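PDB 4ZEO: translation initiation factor eif-2b-like protein from Chaetomium thermophilum, which probably acts in translation initiation as the delta subunit of eIF2B, the guanine nucleotide exchange factor for eIF2. Local coordinates for residues H203-V208 and L232-V237; L183-V188 and H207-Q212; Y192-G197 and T244-A249. One frame throughout, in Å; residues are numbered along the deposited sequence.

All three contacts lie in the helical part of the chain that precedes the parallel, Rossmann-like sheet, on the same side of the chain's centre. Contacts 1 and 2 share helix 200-219, even H207 and V208, and their centres are about 9 Å apart: contact 2 pairs this helix with helix 174-191, contact 1 with helix 224-239. Contact 3, its centre about 13 Å from contact 1 and 15 Å from contact 2, ties the loop after helix 174-191 to the start of helix 246-277. Along the chain it encloses contact 1 and interleaves with contact 2. Together they join four consecutive helices at the bundle end remote from the sheet, with Y192 touching F204 and V208.

Contact 1. Residues H203-V208 and L232-V237; sequences HFVPHV and LLKAKV
V205 and V237 meet through matching rotamers: each has CG1 anti to the backbone N, chi1 171° and 172°, with CG2 beside that N. In V205 this spreads the two methyls over two partners of helix 224-239. CG2 reaches V237 CG1 at 3.8 Å, while CG1 lies against the chain of K234, touching K234 CE at 3.8 Å and K234 CG at 4.1 Å. The lysine is extended beyond CG, and its methylenes run past the valine at a slant before NZ passes on to a hydrogen bond with N210 OD1, on the next turn of helix 200-219. V237 is shared in its turn, for its other methyl, CG2, approaches F204 CD2 at 4.1 Å. Side chain and ring cross at about a right angle, with the methyl oblique to the ring. F204 points its CB at helix 224-239 but also packs on L209, and its ring meets Y192 edge-to-face, so the contact borders a larger hydrophobic layer.

Helices 200-219 and 224-239 run roughly antiparallel, at 136° over these turns, as consecutive members of the helical bundle. The axes of 203-208 and 232-237 approach to 10.6 Å, and the CA atoms of V205 and K234, the nearest pair, are 7.1 Å apart. Helix 200-219 has a wider pi-type turn at 205-208 and a kink at P206, whose ring nitrogen has no hydrogen to donate to the preceding turn.

The chemistry is therefore divided along the interface. F204 and V237 form its buried apolar side, whereas V205 and K234 are partly exposed. There the lysine serves both as a hydrocarbon surface for V205 and, through NZ, as a polar link back to helix 200-219, so a charged residue adds to apolar packing without burying its ammonium group against the valine.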
ATOM      1  N   HIS A 203      -1.464 -30.812  -4.732  1.00 63.96           N
ATOM      2  CA  HIS A 203      -1.268 -30.784  -3.270  1.00 58.04           C
ATOM      3  C   HIS A 203      -1.061 -29.402  -2.614  1.00 53.97           C
ATOM      4  O   HIS A 203      -1.574 -29.122  -1.526  1.00 52.37           O
ATOM      5  CB  HIS A 203      -0.079 -31.683  -2.909  1.00 58.41           C
ATOM      6  CG  HIS A 203       0.185 -31.782  -1.441  1.00 55.59           C
ATOM      7  ND1 HIS A 203       1.193 -31.076  -0.810  1.00 53.34           N
ATOM      8  CD2 HIS A 203      -0.413 -32.523  -0.475  1.00 55.63           C
ATOM      9  CE1 HIS A 203       1.184 -31.361   0.479  1.00 53.68           C
ATOM     10  NE2 HIS A 203       0.225 -32.248   0.707  1.00 54.87           N
ATOM     11  N   PHE A 204      -0.264 -28.556  -3.252  1.00 52.29           N
ATOM     12  CA  PHE A 204       0.256 -27.360  -2.602  1.00 48.11           C
ATOM     13  C   PHE A 204      -0.804 -26.364  -2.099  1.00 47.27           C
ATOM     14  O   PHE A 204      -0.770 -25.945  -0.939  1.00 46.88           O
ATOM     15  CB  PHE A 204       1.246 -26.662  -3.550  1.00 45.50           C
ATOM     16  CG  PHE A 204       1.840 -25.405  -2.981  1.00 41.11           C
ATOM     17  CD1 PHE A 204       2.799 -25.466  -1.977  1.00 41.75           C
ATOM     18  CD2 PHE A 204       1.467 -24.159  -3.468  1.00 37.87           C
ATOM     19  CE1 PHE A 204       3.347 -24.285  -1.425  1.00 39.84           C
ATOM     20  CE2 PHE A 204       2.017 -22.978  -2.934  1.00 36.75           C
ATOM     21  CZ  PHE A 204       2.952 -23.043  -1.912  1.00 36.73           C
ATOM     22  N   VAL A 205      -1.749 -25.992  -2.943  1.00 46.38           N
ATOM     23  CA  VAL A 205      -2.721 -24.986  -2.543  1.00 43.83           C
ATOM     24  C   VAL A 205      -3.629 -25.456  -1.392  1.00 44.55           C
ATOM     25  O   VAL A 205      -3.697 -24.801  -0.353  1.00 45.49           O
ATOM     26  CB  VAL A 205      -3.567 -24.532  -3.766  1.00 48.90           C
ATOM     27  CG1 VAL A 205      -4.736 -23.645  -3.349  1.00 47.23           C
ATOM     28  CG2 VAL A 205      -2.665 -23.825  -4.787  1.00 48.04           C
ATOM     29  N   PRO A 206      -4.276 -26.621  -1.519  1.00 45.64           N
ATOM     30  CA  PRO A 206      -5.137 -26.916  -0.365  1.00 46.87           C
ATOM     31  C   PRO A 206      -4.402 -27.334   0.945  1.00 46.81           C
ATOM     32  O   PRO A 206      -4.893 -27.054   2.027  1.00 45.83           O
ATOM     33  CB  PRO A 206      -6.032 -28.036  -0.899  1.00 49.24           C
ATOM     34  CG  PRO A 206      -5.168 -28.737  -1.920  1.00 51.10           C
ATOM     35  CD  PRO A 206      -4.421 -27.631  -2.590  1.00 49.10           C
ATOM     36  N   HIS A 207      -3.300 -28.064   0.850  1.00 48.50           N
ATOM     37  CA  HIS A 207      -2.612 -28.572   2.045  1.00 48.46           C
ATOM     38  C   HIS A 207      -1.557 -27.674   2.665  1.00 47.03           C
ATOM     39  O   HIS A 207      -1.288 -27.796   3.846  1.00 48.19           O
ATOM     40  CB  HIS A 207      -2.008 -29.937   1.747  1.00 49.71           C
ATOM     41  CG  HIS A 207      -3.045 -30.987   1.533  1.00 50.76           C
ATOM     42  ND1 HIS A 207      -3.714 -31.137   0.338  1.00 50.52           N
ATOM     43  CD2 HIS A 207      -3.587 -31.896   2.380  1.00 52.82           C
ATOM     44  CE1 HIS A 207      -4.589 -32.117   0.444  1.00 53.81           C
ATOM     45  NE2 HIS A 207      -4.527 -32.597   1.675  1.00 55.23           N
ATOM     46  N   VAL A 208      -0.904 -26.847   1.858  1.00 45.94           N
ATOM     47  CA  VAL A 208       0.153 -25.987   2.360  1.00 44.76           C
ATOM     48  C   VAL A 208      -0.155 -24.484   2.321  1.00 43.76           C
ATOM     49  O   VAL A 208      -0.062 -23.798   3.336  1.00 46.31           O
ATOM     50  CB  VAL A 208       1.453 -26.246   1.588  1.00 46.73           C
ATOM     51  CG1 VAL A 208       2.555 -25.292   2.050  1.00 44.78           C
ATOM     52  CG2 VAL A 208       1.878 -27.712   1.748  1.00 50.11           C
ATOM     53  N   LEU A 232      -3.376 -14.136  -7.782  1.00 33.55           N
ATOM     54  CA  LEU A 232      -2.354 -14.279  -8.830  1.00 36.07           C
ATOM     55  C   LEU A 232      -1.454 -15.498  -8.627  1.00 36.09           C
ATOM     56  O   LEU A 232      -1.187 -16.237  -9.577  1.00 38.71           O
ATOM     57  CB  LEU A 232      -1.501 -13.019  -8.925  1.00 34.11           C
ATOM     58  CG  LEU A 232      -2.204 -11.769  -9.457  1.00 36.02           C
ATOM     59  CD1 LEU A 232      -1.361 -10.510  -9.257  1.00 33.28           C
ATOM     60  CD2 LEU A 232      -2.537 -11.957 -10.925  1.00 34.24           C
ATOM     61  N   LEU A 233      -1.029 -15.730  -7.390  1.00 33.93           N
ATOM     62  CA  LEU A 233      -0.188 -16.883  -7.076  1.00 36.84           C
ATOM     63  C   LEU A 233      -0.907 -18.195  -7.332  1.00 38.67           C
ATOM     64  O   LEU A 233      -0.335 -19.127  -7.907  1.00 41.42           O
ATOM     65  CB  LEU A 233       0.277 -16.843  -5.608  1.00 37.22           C
ATOM     66  CG  LEU A 233       1.045 -18.067  -5.074  1.00 39.04           C
ATOM     67  CD1 LEU A 233       2.313 -18.334  -5.863  1.00 42.61           C
ATOM     68  CD2 LEU A 233       1.394 -17.882  -3.609  1.00 37.64           C
ATOM     69  N   LYS A 234      -2.160 -18.283  -6.891  1.00 38.77           N
ATOM     70  CA  LYS A 234      -2.908 -19.511  -7.097  1.00 38.32           C
ATOM     71  C   LYS A 234      -3.104 -19.762  -8.588  1.00 41.86           C
ATOM     72  O   LYS A 234      -3.041 -20.907  -9.033  1.00 46.57           O
ATOM     73  CB  LYS A 234      -4.239 -19.465  -6.378  1.00 38.23           C
ATOM     74  CG  LYS A 234      -4.153 -19.859  -4.921  1.00 35.71           C
ATOM     75  CD  LYS A 234      -5.455 -19.561  -4.226  1.00 35.81           C
ATOM     76  CE  LYS A 234      -5.391 -19.906  -2.750  1.00 35.56           C
ATOM     77  NZ  LYS A 234      -6.753 -20.005  -2.188  1.00 35.75           N
ATOM     78  N   ALA A 235      -3.335 -18.710  -9.373  1.00 42.06           N
ATOM     79  CA  ALA A 235      -3.413 -18.893 -10.833  1.00 44.66           C
ATOM     80  C   ALA A 235      -2.084 -19.438 -11.382  1.00 46.97           C
ATOM     81  O   ALA A 235      -2.090 -20.328 -12.230  1.00 48.83           O
ATOM     82  CB  ALA A 235      -3.805 -17.603 -11.540  1.00 38.31           C
ATOM     83  N   LYS A 236      -0.957 -18.933 -10.870  1.00 45.05           N
ATOM     84  CA  LYS A 236       0.363 -19.411 -11.274  1.00 48.23           C
ATOM     85  C   LYS A 236       0.543 -20.890 -10.976  1.00 50.47           C
ATOM     86  O   LYS A 236       1.024 -21.642 -11.820  1.00 55.22           O
ATOM     87  CB  LYS A 236       1.459 -18.611 -10.578  1.00 50.01           C
ATOM     88  CG  LYS A 236       1.984 -17.447 -11.389  1.00 55.15           C
ATOM     89  CD  LYS A 236       2.698 -17.896 -12.684  1.00 60.50           C
ATOM     90  CE  LYS A 236       3.896 -18.788 -12.404  1.00 62.23           C
ATOM     91  NZ  LYS A 236       4.516 -19.267 -13.682  1.00 68.01           N
ATOM     92  N   VAL A 237       0.121 -21.319  -9.792  1.00 48.38           N
ATOM     93  CA  VAL A 237       0.194 -22.728  -9.444  1.00 50.10           C
ATOM     94  C   VAL A 237      -0.651 -23.567 -10.403  1.00 54.36           C
ATOM     95  O   VAL A 237      -0.240 -24.651 -10.826  1.00 58.05           O
ATOM     96  CB  VAL A 237      -0.278 -22.979  -7.996  1.00 45.44           C
ATOM     97  CG1 VAL A 237      -0.382 -24.475  -7.714  1.00 45.83           C
ATOM     98  CG2 VAL A 237       0.641 -22.258  -7.003  1.00 40.76           C
TER

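Contact 2. Residues L183-V188 and H207-Q212; sequences LAFRKV and HVLNPQ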
ATOM      1  N   LEU A 183       7.360 -12.593   1.039  1.00 41.48           N
ATOM      2  CA  LEU A 183       8.636 -13.152   1.470  1.00 43.98           C
ATOM      3  C   LEU A 183       8.469 -14.400   2.340  1.00 44.14           C
ATOM      4  O   LEU A 183       9.241 -15.342   2.218  1.00 50.09           O
ATOM      5  CB  LEU A 183       9.453 -12.111   2.228  1.00 46.28           C
ATOM      6  CG  LEU A 183      10.007 -10.958   1.398  1.00 46.79           C
ATOM      7  CD1 LEU A 183      10.696  -9.957   2.305  1.00 47.88           C
ATOM      8  CD2 LEU A 183      10.942 -11.462   0.306  1.00 48.14           C
ATOM      9  N   ALA A 184       7.476 -14.411   3.218  1.00 39.60           N
ATOM     10  CA  ALA A 184       7.219 -15.597   4.025  1.00 40.03           C
ATOM     11  C   ALA A 184       6.781 -16.753   3.126  1.00 41.99           C
ATOM     12  O   ALA A 184       7.236 -17.905   3.293  1.00 42.66           O
ATOM     13  CB  ALA A 184       6.171 -15.317   5.088  1.00 38.40           C
ATOM     14  N   PHE A 185       5.901 -16.440   2.177  1.00 40.77           N
ATOM     15  CA  PHE A 185       5.437 -17.428   1.196  1.00 41.72           C
ATOM     16  C   PHE A 185       6.620 -17.959   0.369  1.00 45.41           C
ATOM     17  O   PHE A 185       6.665 -19.115  -0.045  1.00 47.44           O
ATOM     18  CB  PHE A 185       4.399 -16.825   0.245  1.00 39.00           C
ATOM     19  CG  PHE A 185       3.037 -16.679   0.845  1.00 37.68           C
ATOM     20  CD1 PHE A 185       2.775 -17.106   2.144  1.00 38.49           C
ATOM     21  CD2 PHE A 185       1.985 -16.184   0.085  1.00 36.37           C
ATOM     22  CE1 PHE A 185       1.490 -16.993   2.680  1.00 37.38           C
ATOM     23  CE2 PHE A 185       0.699 -16.078   0.622  1.00 34.87           C
ATOM     24  CZ  PHE A 185       0.458 -16.477   1.910  1.00 34.95           C
ATOM     25  N   ARG A 186       7.576 -17.085   0.116  1.00 46.11           N
ATOM     26  CA  ARG A 186       8.745 -17.470  -0.624  1.00 49.95           C
ATOM     27  C   ARG A 186       9.469 -18.591   0.133  1.00 52.88           C
ATOM     28  O   ARG A 186       9.886 -19.598  -0.453  1.00 54.22           O
ATOM     29  CB  ARG A 186       9.634 -16.250  -0.840  1.00 52.42           C
ATOM     30  CG  ARG A 186      10.555 -16.358  -2.015  1.00 56.40           C
ATOM     31  CD  ARG A 186      11.508 -15.192  -2.080  1.00 57.32           C
ATOM     32  NE  ARG A 186      12.359 -15.305  -3.250  1.00 59.37           N
ATOM     33  CZ  ARG A 186      13.464 -16.039  -3.262  1.00 63.09           C
ATOM     34  NH1 ARG A 186      13.816 -16.703  -2.167  1.00 63.13           N
ATOM     35  NH2 ARG A 186      14.217 -16.109  -4.353  1.00 67.57           N
ATOM     36  N   LYS A 187       9.579 -18.418   1.446  1.00 53.96           N
ATOM     37  CA  LYS A 187      10.214 -19.403   2.306  1.00 56.14           C
ATOM     38  C   LYS A 187       9.391 -20.709   2.362  1.00 53.72           C
ATOM     39  O   LYS A 187       9.942 -21.808   2.383  1.00 56.86           O
ATOM     40  CB  LYS A 187      10.390 -18.816   3.703  1.00 57.97           C
ATOM     41  CG  LYS A 187      11.533 -17.830   3.833  1.00 61.88           C
ATOM     42  CD  LYS A 187      11.686 -17.388   5.275  1.00 64.92           C
ATOM     43  CE  LYS A 187      12.548 -16.138   5.428  1.00 68.64           C
ATOM     44  NZ  LYS A 187      14.016 -16.401   5.346  1.00 76.05           N
ATOM     45  N   VAL A 188       8.067 -20.577   2.361  1.00 48.94           N
ATOM     46  CA  VAL A 188       7.166 -21.732   2.380  1.00 46.04           C
ATOM     47  C   VAL A 188       7.403 -22.614   1.153  1.00 49.31           C
ATOM     48  O   VAL A 188       7.518 -23.833   1.271  1.00 51.75           O
ATOM     49  CB  VAL A 188       5.692 -21.284   2.435  1.00 41.56           C
ATOM     50  CG1 VAL A 188       4.753 -22.460   2.237  1.00 41.36           C
ATOM     51  CG2 VAL A 188       5.407 -20.570   3.736  1.00 38.91           C
ATOM     52  N   HIS A 207      -3.300 -28.064   0.850  1.00 48.50           N
ATOM     53  CA  HIS A 207      -2.612 -28.572   2.045  1.00 48.46           C
ATOM     54  C   HIS A 207      -1.557 -27.674   2.665  1.00 47.03           C
ATOM     55  O   HIS A 207      -1.288 -27.796   3.846  1.00 48.19           O
ATOM     56  CB  HIS A 207      -2.008 -29.937   1.747  1.00 49.71           C
ATOM     57  CG  HIS A 207      -3.045 -30.987   1.533  1.00 50.76           C
ATOM     58  ND1 HIS A 207      -3.714 -31.137   0.338  1.00 50.52           N
ATOM     59  CD2 HIS A 207      -3.587 -31.896   2.380  1.00 52.82           C
ATOM     60  CE1 HIS A 207      -4.589 -32.117   0.444  1.00 53.81           C
ATOM     61  NE2 HIS A 207      -4.527 -32.597   1.675  1.00 55.23           N
ATOM     62  N   VAL A 208      -0.904 -26.847   1.858  1.00 45.94           N
ATOM     63  CA  VAL A 208       0.153 -25.987   2.360  1.00 44.76           C
ATOM     64  C   VAL A 208      -0.155 -24.484   2.321  1.00 43.76           C
ATOM     65  O   VAL A 208      -0.062 -23.798   3.336  1.00 46.31           O
ATOM     66  CB  VAL A 208       1.453 -26.246   1.588  1.00 46.73           C
ATOM     67  CG1 VAL A 208       2.555 -25.292   2.050  1.00 44.78           C
ATOM     68  CG2 VAL A 208       1.878 -27.712   1.748  1.00 50.11           C
ATOM     69  N   LEU A 209      -0.516 -23.965   1.157  1.00 41.46           N
ATOM     70  CA  LEU A 209      -0.737 -22.528   1.032  1.00 39.01           C
ATOM     71  C   LEU A 209      -1.943 -22.019   1.805  1.00 37.08           C
ATOM     72  O   LEU A 209      -1.849 -21.018   2.519  1.00 37.08           O
ATOM     73  CB  LEU A 209      -0.874 -22.137  -0.445  1.00 38.81           C
ATOM     74  CG  LEU A 209      -1.205 -20.656  -0.649  1.00 37.68           C
ATOM     75  CD1 LEU A 209      -0.094 -19.752  -0.114  1.00 37.65           C
ATOM     76  CD2 LEU A 209      -1.493 -20.345  -2.135  1.00 37.42           C
ATOM     77  N   ASN A 210      -3.072 -22.697   1.656  1.00 35.41           N
ATOM     78  CA  ASN A 210      -4.315 -22.252   2.281  1.00 35.86           C
ATOM     79  C   ASN A 210      -4.247 -22.192   3.820  1.00 39.19           C
ATOM     80  O   ASN A 210      -4.797 -21.267   4.401  1.00 39.80           O
ATOM     81  CB  ASN A 210      -5.501 -23.137   1.830  1.00 36.35           C
ATOM     82  CG  ASN A 210      -6.056 -22.727   0.483  1.00 36.44           C
ATOM     83  OD1 ASN A 210      -5.529 -21.813  -0.173  1.00 34.42           O
ATOM     84  ND2 ASN A 210      -7.078 -23.437   0.025  1.00 33.22           N
ATOM     85  N   PRO A 211      -3.579 -23.167   4.483  1.00 41.56           N
ATOM     86  CA  PRO A 211      -3.426 -22.996   5.940  1.00 42.40           C
ATOM     87  C   PRO A 211      -2.669 -21.720   6.342  1.00 43.29           C
ATOM     88  O   PRO A 211      -3.008 -21.147   7.385  1.00 46.20           O
ATOM     89  CB  PRO A 211      -2.659 -24.245   6.350  1.00 43.44           C
ATOM     90  CG  PRO A 211      -3.139 -25.267   5.373  1.00 44.30           C
ATOM     91  CD  PRO A 211      -3.190 -24.530   4.067  1.00 42.78           C
ATOM     92  N   GLN A 212      -1.681 -21.291   5.557  1.00 40.71           N
ATOM     93  CA  GLN A 212      -0.985 -20.028   5.836  1.00 38.62           C
ATOM     94  C   GLN A 212      -1.942 -18.836   5.678  1.00 38.07           C
ATOM     95  O   GLN A 212      -1.962 -17.925   6.490  1.00 40.64           O
ATOM     96  CB  GLN A 212       0.237 -19.836   4.915  1.00 34.93           C
ATOM     97  CG  GLN A 212       1.011 -21.094   4.604  1.00 34.60           C
ATOM     98  CD  GLN A 212       1.547 -21.817   5.830  1.00 37.27           C
ATOM     99  OE1 GLN A 212       1.872 -21.205   6.851  1.00 38.57           O
ATOM    100  NE2 GLN A 212       1.592 -23.144   5.746  1.00 37.45           N
TER
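F185 and V188 pack on V208, L209 and Q212 where helices 174-191 and 200-219 form an antiparallel helical hairpin; over 183-188 and 207-212 the axes cross at 154° and approach to 11.3 Å. The tight side is wholly side chain on side chain. F185 CG is anti to the carbonyl carbon (chi1 -77°), which leads the ring from a CB pointing along the interface to the neighbouring helix. L209 CD1 sits over one ring face in a CH-pi contact, 4.0 Å from the F185 centroid and 16° off the normal. F185 CE1 meets Q212 CB at 3.8 Å, and the ring also touches L216 and, on helix 224-239, L233. A turn along, V188 and V208 lie alongside one another, pointing opposite ways, with V188 CG1 and V208 CG1 3.6 Å apart. With F185 cut back to an alanine, the L209 methyl is likely to lose its aromatic face and a gap to open among the three helices.

The solvent side is loose by comparison: K187 and H207 are exposed and take no part in the contact. R186 NE, elsewhere on helix 174-191, is bridged to D258 of helix 246-277. On the packed side, Q212 is buried with its amide engaged: OE1 accepts from H156 N, and NE2 serves D154 O as well as V208 O, which it meets at 3.0 Å from a position tilted off the carbonyl plane.

Contact 3. Residues Y192-G197 and T244-A249; sequences YETPKG and TPEDEA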
ATOM      1  N   TYR A 192       8.903 -26.370   0.778  1.00 63.67           N
ATOM      2  CA  TYR A 192       7.923 -27.342   0.311  1.00 61.07           C
ATOM      3  C   TYR A 192       8.523 -28.593  -0.345  1.00 65.32           C
ATOM      4  O   TYR A 192       9.401 -28.510  -1.212  1.00 65.88           O
ATOM      5  CB  TYR A 192       6.964 -26.678  -0.665  1.00 54.25           C
ATOM      6  CG  TYR A 192       5.917 -27.621  -1.177  1.00 53.50           C
ATOM      7  CD1 TYR A 192       4.859 -28.011  -0.363  1.00 51.79           C
ATOM      8  CD2 TYR A 192       5.980 -28.138  -2.472  1.00 54.40           C
ATOM      9  CE1 TYR A 192       3.892 -28.879  -0.825  1.00 51.71           C
ATOM     10  CE2 TYR A 192       5.013 -29.005  -2.939  1.00 53.82           C
ATOM     11  CZ  TYR A 192       3.970 -29.369  -2.110  1.00 53.07           C
ATOM     12  OH  TYR A 192       2.995 -30.230  -2.556  1.00 55.52           O
ATOM     13  N   GLU A 193       8.007 -29.748   0.064  1.00 67.92           N
ATOM     14  CA  GLU A 193       8.353 -31.017  -0.556  1.00 74.06           C
ATOM     15  C   GLU A 193       7.091 -31.764  -0.944  1.00 71.67           C
ATOM     16  O   GLU A 193       6.240 -32.017  -0.100  1.00 70.85           O
ATOM     17  CB  GLU A 193       9.182 -31.873   0.391  1.00 81.97           C
ATOM     18  CG  GLU A 193      10.595 -31.380   0.624  1.00 86.73           C
ATOM     19  CD  GLU A 193      11.259 -32.129   1.752  1.00 92.93           C
ATOM     20  OE1 GLU A 193      10.724 -32.071   2.878  1.00 92.09           O
ATOM     21  OE2 GLU A 193      12.294 -32.790   1.512  1.00 99.58           O
ATOM     22  N   THR A 194       6.976 -32.137  -2.212  1.00 71.22           N
ATOM     23  CA  THR A 194       5.789 -32.848  -2.680  1.00 69.30           C
ATOM     24  C   THR A 194       5.693 -34.217  -2.027  1.00 72.55           C
ATOM     25  O   THR A 194       6.664 -34.969  -2.011  1.00 76.81           O
ATOM     26  CB  THR A 194       5.787 -33.058  -4.224  1.00 73.84           C
ATOM     27  OG1 THR A 194       6.070 -31.830  -4.912  1.00 71.54           O
ATOM     28  CG2 THR A 194       4.451 -33.555  -4.665  1.00 74.00           C
ATOM     29  N   PRO A 195       4.508 -34.560  -1.506  1.00 72.44           N
ATOM     30  CA  PRO A 195       4.273 -35.896  -0.945  1.00 75.18           C
ATOM     31  C   PRO A 195       4.376 -36.982  -2.017  1.00 79.28           C
ATOM     32  O   PRO A 195       4.096 -36.719  -3.186  1.00 79.43           O
ATOM     33  CB  PRO A 195       2.858 -35.793  -0.385  1.00 73.82           C
ATOM     34  CG  PRO A 195       2.696 -34.314  -0.092  1.00 69.11           C
ATOM     35  CD  PRO A 195       3.382 -33.647  -1.236  1.00 68.28           C
ATOM     36  N   LYS A 196       4.762 -38.190  -1.613  1.00 84.23           N
ATOM     37  CA  LYS A 196       5.056 -39.267  -2.564  1.00 90.50           C
ATOM     38  C   LYS A 196       3.787 -39.605  -3.360  1.00 90.39           C
ATOM     39  O   LYS A 196       2.709 -39.726  -2.782  1.00 87.06           O
ATOM     40  CB  LYS A 196       5.576 -40.532  -1.834  1.00 99.63           C
ATOM     41  CG  LYS A 196       6.743 -40.372  -0.804  1.00126.77           C
ATOM     42  CD  LYS A 196       7.397 -38.972  -0.735  1.00120.76           C
ATOM     43  CE  LYS A 196       8.358 -38.803   0.453  1.00118.42           C
ATOM     44  NZ  LYS A 196       8.964 -37.424   0.484  1.00112.58           N
ATOM     45  N   GLY A 197       3.913 -39.760  -4.676  1.00 93.25           N
ATOM     46  CA  GLY A 197       2.750 -40.027  -5.504  1.00 95.46           C
ATOM     47  C   GLY A 197       1.803 -38.845  -5.666  1.00 91.02           C
ATOM     48  O   GLY A 197       0.612 -39.023  -5.927  1.00 88.98           O
ATOM     49  N   THR A 244       4.616 -31.707 -14.395  1.00 83.02           N
ATOM     50  CA  THR A 244       5.635 -30.709 -14.070  1.00 80.11           C
ATOM     51  C   THR A 244       6.550 -31.204 -12.957  1.00 81.20           C
ATOM     52  O   THR A 244       6.066 -31.713 -11.955  1.00 78.97           O
ATOM     53  CB  THR A 244       5.021 -29.363 -13.612  1.00 73.21           C
ATOM     54  OG1 THR A 244       4.081 -28.892 -14.583  1.00 72.39           O
ATOM     55  CG2 THR A 244       6.117 -28.322 -13.433  1.00 71.35           C
ATOM     56  N   PRO A 245       7.877 -31.104 -13.155  1.00 83.97           N
ATOM     57  CA  PRO A 245       8.822 -31.457 -12.090  1.00 85.68           C
ATOM     58  C   PRO A 245       8.862 -30.398 -10.985  1.00 82.39           C
ATOM     59  O   PRO A 245       8.727 -29.209 -11.268  1.00 79.67           O
ATOM     60  CB  PRO A 245      10.151 -31.556 -12.831  1.00 90.24           C
ATOM     61  CG  PRO A 245       9.983 -30.669 -14.010  1.00 90.29           C
ATOM     62  CD  PRO A 245       8.560 -30.854 -14.433  1.00 88.23           C
ATOM     63  N   GLU A 246       9.066 -30.845  -9.748  1.00 84.48           N
ATOM     64  CA  GLU A 246       8.950 -29.993  -8.574  1.00 82.13           C
ATOM     65  C   GLU A 246       9.992 -28.881  -8.488  1.00 80.79           C
ATOM     66  O   GLU A 246       9.646 -27.719  -8.310  1.00 76.47           O
ATOM     67  CB  GLU A 246       9.028 -30.855  -7.312  1.00 85.23           C
ATOM     68  CG  GLU A 246       9.339 -30.078  -6.050  1.00 84.69           C
ATOM     69  CD  GLU A 246       9.631 -30.976  -4.860  1.00 88.18           C
ATOM     70  OE1 GLU A 246       8.725 -31.711  -4.425  1.00 87.29           O
ATOM     71  OE2 GLU A 246      10.775 -30.944  -4.356  1.00 94.58           O
ATOM     72  N   ASP A 247      11.263 -29.233  -8.627  1.00 84.54           N
ATOM     73  CA  ASP A 247      12.338 -28.242  -8.646  1.00 84.38           C
ATOM     74  C   ASP A 247      12.052 -27.119  -9.671  1.00 82.52           C
ATOM     75  O   ASP A 247      12.296 -25.942  -9.389  1.00 78.80           O
ATOM     76  CB  ASP A 247      13.703 -28.925  -8.850  1.00 89.68           C
ATOM     77  CG  ASP A 247      13.828 -29.632 -10.183  1.00 94.97           C
ATOM     78  OD1 ASP A 247      12.963 -29.428 -11.052  1.00 93.68           O
ATOM     79  OD2 ASP A 247      14.810 -30.394 -10.347  1.00100.98           O
ATOM     80  N   GLU A 248      11.544 -27.487 -10.848  1.00 85.18           N
ATOM     81  CA  GLU A 248      11.244 -26.514 -11.898  1.00 85.40           C
ATOM     82  C   GLU A 248      10.020 -25.670 -11.569  1.00 81.57           C
ATOM     83  O   GLU A 248       9.984 -24.487 -11.894  1.00 82.05           O
ATOM     84  CB  GLU A 248      11.002 -27.231 -13.241  1.00 91.08           C
ATOM     85  CG  GLU A 248      10.265 -26.379 -14.293  1.00 91.83           C
ATOM     86  CD  GLU A 248       9.997 -27.109 -15.613  1.00 98.20           C
ATOM     87  OE1 GLU A 248      10.741 -28.058 -15.963  1.00104.25           O
ATOM     88  OE2 GLU A 248       9.045 -26.715 -16.318  1.00 97.25           O
ATOM     89  N   ALA A 249       9.031 -26.271 -10.912  1.00 78.07           N
ATOM     90  CA  ALA A 249       7.858 -25.529 -10.446  1.00 72.95           C
ATOM     91  C   ALA A 249       8.217 -24.563  -9.332  1.00 68.17           C
ATOM     92  O   ALA A 249       7.784 -23.402  -9.327  1.00 64.79           O
ATOM     93  CB  ALA A 249       6.754 -26.476  -9.984  1.00 72.69           C
TER
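T194 and E246 tie the loop of the helical hairpin 174-191/200-219 to the N-terminal turn of helix 246-277, within the helical bundle, a carboxylate on the helix receiving two donors from one loop residue. Hydrogen bonding dominates. E246 OE1 accepts from T194 N at 2.9 Å, with a fairly straight N-H...O angle of 163°, and from the hydroxyl T194 OG1 at 2.7 Å. The two donors approach OE1 differently: the hydroxyl is met by the anti lone pair of E246 OE1, away from OE2, while the backbone N-H comes from the syn side, 33° out of the carboxylate plane. Threonine can present both because its OG1 lies beside its own backbone N (chi1 -49°). The glutamate spans the distance with a chain extended beyond CG, and the nearest CA atoms, those of T194 and E246, remain 7.3 Å apart. The nearest approach of Y192 to E246 is by its backbone: Y192 O lies 4.2 Å from E246 OE2, too far for a bond, and is held instead by K250 NZ, one turn further along helix 246-277. The Y192 hydroxyl bonds to H203 ND1.

Electrostatics come second. E246 follows P245, the N-cap, so the partial positive charge of the helix start would probably favour its carboxylate. E193 OE2 and E246 OE2, of like charge, stay 6.3 Å apart; E193 is exposed and sends its CB away from the helix.

Apolar packing lies mainly behind the loop, where the buried Y192 ring rests on L200 and V208 of helix 200-219, Y192 CE1 touching V208 CG2.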